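Local coordinates for pyridine nucleotide-disulfide oxidoreductase-like protein (Myceliophthora thermophila, PDB 5MQ6) that uses FAD and NADPH to insert one oxygen atom beside the carbonyl of ketones, polycyclic ones especially, giving esters or lactones, at residues E582-A587 with K619-G624. Numbering follows the deposited sequence.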
ATOM      1  N   GLU A 582      10.347 -11.522 -19.992  1.00 21.65           N
ATOM      2  CA  GLU A 582      11.344 -10.695 -19.267  1.00 21.53           C
ATOM      3  C   GLU A 582      11.165 -10.858 -17.747  1.00 19.04           C
ATOM      4  O   GLU A 582      12.156 -11.096 -17.040  1.00 19.45           O
ATOM      5  CB  GLU A 582      11.350  -9.235 -19.699  1.00 20.91           C
ATOM      6  CG  GLU A 582      12.246  -8.284 -18.984  1.00 24.09           C
ATOM      7  CD  GLU A 582      13.742  -8.562 -19.222  1.00 30.85           C
ATOM      8  OE1 GLU A 582      14.097  -9.340 -20.128  1.00 25.24           O
ATOM      9  OE2 GLU A 582      14.577  -7.956 -18.479  1.00 30.90           O
ATOM     10  N   ILE A 583       9.931 -10.762 -17.261  1.00 17.13           N
ATOM     11  CA  ILE A 583       9.697 -10.824 -15.843  1.00 19.39           C
ATOM     12  C   ILE A 583      10.185 -12.223 -15.299  1.00 22.73           C
ATOM     13  O   ILE A 583      10.852 -12.282 -14.225  1.00 20.40           O
ATOM     14  CB  ILE A 583       8.222 -10.573 -15.517  1.00 20.60           C
ATOM     15  CG1 ILE A 583       7.812  -9.095 -15.902  1.00 20.95           C
ATOM     16  CG2 ILE A 583       7.904 -11.020 -14.059  1.00 19.47           C
ATOM     17  CD1 ILE A 583       8.544  -7.971 -15.150  1.00 23.88           C
ATOM     18  N   MET A 584       9.901 -13.291 -16.036  1.00 22.95           N
ATOM     19  CA  MET A 584      10.296 -14.663 -15.644  1.00 22.95           C
ATOM     20  C   MET A 584      11.802 -14.757 -15.456  1.00 22.12           C
ATOM     21  O   MET A 584      12.287 -15.364 -14.485  1.00 24.92           O
ATOM     22  CB  MET A 584       9.913 -15.653 -16.697  1.00 24.71           C
ATOM     23  CG  MET A 584       8.433 -15.935 -16.782  1.00 27.03           C
ATOM     24  SD  MET A 584       8.151 -17.098 -18.167  1.00 34.97           S
ATOM     25  CE  MET A 584       6.445 -16.866 -18.506  1.00 31.70           C
ATOM     26  N   LYS A 585      12.544 -14.059 -16.332  1.00 21.08           N
ATOM     27  CA  LYS A 585      14.004 -14.023 -16.240  1.00 26.03           C
ATOM     28  C   LYS A 585      14.518 -13.450 -14.883  1.00 29.65           C
ATOM     29  O   LYS A 585      15.654 -13.707 -14.463  1.00 24.24           O
ATOM     30  CB  LYS A 585      14.484 -13.223 -17.412  1.00 27.42           C
ATOM     31  CG  LYS A 585      15.956 -13.146 -17.569  1.00 32.77           C
ATOM     32  CD  LYS A 585      16.296 -12.574 -18.918  1.00 31.23           C
ATOM     33  CE  LYS A 585      16.474 -11.118 -18.867  1.00 28.44           C
ATOM     34  NZ  LYS A 585      16.580 -10.660 -20.278  1.00 29.60           N
ATOM     35  N   HIS A 586      13.699 -12.622 -14.239  1.00 26.75           N
ATOM     36  CA  HIS A 586      14.076 -11.972 -12.990  1.00 23.65           C
ATOM     37  C   HIS A 586      13.643 -12.685 -11.699  1.00 22.71           C
ATOM     38  O   HIS A 586      13.968 -12.194 -10.598  1.00 23.20           O
ATOM     39  CB  HIS A 586      13.485 -10.551 -12.995  1.00 22.60           C
ATOM     40  CG  HIS A 586      14.154  -9.636 -13.954  1.00 19.56           C
ATOM     41  ND1 HIS A 586      15.150  -8.779 -13.581  1.00 18.08           N
ATOM     42  CD2 HIS A 586      13.989  -9.456 -15.289  1.00 21.92           C
ATOM     43  CE1 HIS A 586      15.543  -8.078 -14.634  1.00 21.20           C
ATOM     44  NE2 HIS A 586      14.889  -8.510 -15.698  1.00 19.54           N
ATOM     45  N   ALA A 587      12.943 -13.835 -11.824  1.00 20.98           N
ATOM     46  CA  ALA A 587      12.248 -14.506 -10.732  1.00 24.58           C
ATOM     47  C   ALA A 587      13.201 -15.057  -9.654  1.00 25.26           C
ATOM     48  O   ALA A 587      12.874 -15.063  -8.470  1.00 27.28           O
ATOM     49  CB  ALA A 587      11.326 -15.605 -11.283  1.00 25.51           C
ATOM     50  N   LYS A 619       4.417 -19.833 -14.699  1.00 26.85           N
ATOM     51  CA  LYS A 619       3.205 -19.057 -14.622  1.00 31.78           C
ATOM     52  C   LYS A 619       3.139 -18.194 -13.357  1.00 34.76           C
ATOM     53  O   LYS A 619       2.746 -17.058 -13.394  1.00 30.62           O
ATOM     54  CB  LYS A 619       2.002 -19.955 -14.688  1.00 36.74           C
ATOM     55  CG  LYS A 619       0.658 -19.249 -14.776  1.00 37.03           C
ATOM     56  CD  LYS A 619      -0.473 -20.253 -14.916  1.00 38.70           C
ATOM     57  CE  LYS A 619      -1.600 -19.999 -13.969  1.00 40.73           C
ATOM     58  NZ  LYS A 619      -2.775 -20.744 -14.459  1.00 52.63           N
ATOM     59  N   ARG A 620       3.550 -18.738 -12.231  1.00 38.65           N
ATOM     60  CA  ARG A 620       3.620 -17.952 -10.992  1.00 39.32           C
ATOM     61  C   ARG A 620       4.687 -16.880 -11.052  1.00 32.88           C
ATOM     62  O   ARG A 620       4.470 -15.766 -10.668  1.00 36.82           O
ATOM     63  CB  ARG A 620       3.864 -18.858  -9.818  1.00 43.46           C
ATOM     64  CG  ARG A 620       2.646 -19.748  -9.594  1.00 52.92           C
ATOM     65  CD  ARG A 620       2.148 -19.759  -8.159  1.00 59.32           C
ATOM     66  NE  ARG A 620       3.043 -20.554  -7.368  1.00 62.47           N
ATOM     67  CZ  ARG A 620       3.057 -21.882  -7.378  1.00 73.34           C
ATOM     68  NH1 ARG A 620       2.211 -22.590  -8.153  1.00 81.06           N
ATOM     69  NH2 ARG A 620       3.933 -22.519  -6.605  1.00 66.89           N
ATOM     70  N   ALA A 621       5.806 -17.206 -11.626  1.00 25.59           N
ATOM     71  CA  ALA A 621       6.848 -16.270 -11.760  1.00 28.92           C
ATOM     72  C   ALA A 621       6.419 -15.063 -12.603  1.00 35.33           C
ATOM     73  O   ALA A 621       6.949 -13.976 -12.439  1.00 34.83           O
ATOM     74  CB  ALA A 621       7.986 -16.952 -12.447  1.00 30.64           C
ATOM     75  N   ARG A 622       5.471 -15.253 -13.517  1.00 28.50           N
ATOM     76  CA  ARG A 622       5.088 -14.158 -14.377  1.00 27.01           C
ATOM     77  C   ARG A 622       4.530 -12.996 -13.574  1.00 24.92           C
ATOM     78  O   ARG A 622       4.464 -11.874 -14.113  1.00 25.13           O
ATOM     79  CB  ARG A 622       3.923 -14.575 -15.293  1.00 25.65           C
ATOM     80  CG  ARG A 622       4.294 -15.487 -16.333  1.00 24.21           C
ATOM     81  CD  ARG A 622       3.046 -15.955 -17.086  1.00 25.51           C
ATOM     82  NE  ARG A 622       2.552 -14.890 -17.981  1.00 23.28           N
ATOM     83  CZ  ARG A 622       2.532 -14.907 -19.314  1.00 21.80           C
ATOM     84  NH1 ARG A 622       2.970 -15.943 -20.023  1.00 18.95           N
ATOM     85  NH2 ARG A 622       2.087 -13.844 -19.947  1.00 20.77           N
ATOM     86  N   SER A 623       4.040 -13.234 -12.348  1.00 23.34           N
ATOM     87  CA  SER A 623       3.400 -12.153 -11.645  1.00 26.92           C
ATOM     88  C   SER A 623       4.310 -11.286 -10.826  1.00 23.93           C
ATOM     89  O   SER A 623       3.839 -10.303 -10.253  1.00 27.43           O
ATOM     90  CB  SER A 623       2.203 -12.654 -10.804  1.00 30.32           C
ATOM     91  OG  SER A 623       2.737 -13.300  -9.667  1.00 34.78           O
ATOM     92  N   GLY A 624       5.610 -11.575 -10.813  1.00 22.03           N
ATOM     93  CA  GLY A 624       6.568 -10.785 -10.028  1.00 21.13           C
ATOM     94  C   GLY A 624       7.073  -9.607 -10.783  1.00 19.37           C
ATOM     95  O   GLY A 624       6.439  -9.155 -11.729  1.00 22.98           O
TER
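The flat group touched across the contact, the guanidinium of Arg622, is met obliquely by the Met584 methyl, whose CE lies 3.9 Å from Arg622 NH1. That methyl packs closer on the aliphatic stem, with Met584 CE 3.4 Å from Arg622 CG, and the two side chains run side by side in the same direction. Met584 reaches there because its chain is extended beyond CG (chi2 177°). The charged end is held elsewhere: NE donates to the carbonyl oxygen of Ala513 and NH1 forms a salt bridge with Glu577, on the same helix 573-585 as Met584. An alanine in place of Arg622 would probably leave Glu577 without this cationic mate and strip the Met584 methyl of the stem it rests on. Ile583 sets CG2 against three carbonyl oxygens of the type I turn, 3.3 Å from Gly624 O and 3.5 Å from both Ala621 O and Arg622 O. Two of these have polar partners: Gly624 N bonds to Ala621 O, Gln534 NE2 to Arg622 O. Ala587 CB abuts Ala621 CB at 3.8 Å. With no hydrogen bond directly linking the segments, apolar contacts and a methyl on carbonyl oxygens join them, while the Arg622-Glu577 salt bridge ties the turn to helix 573-585.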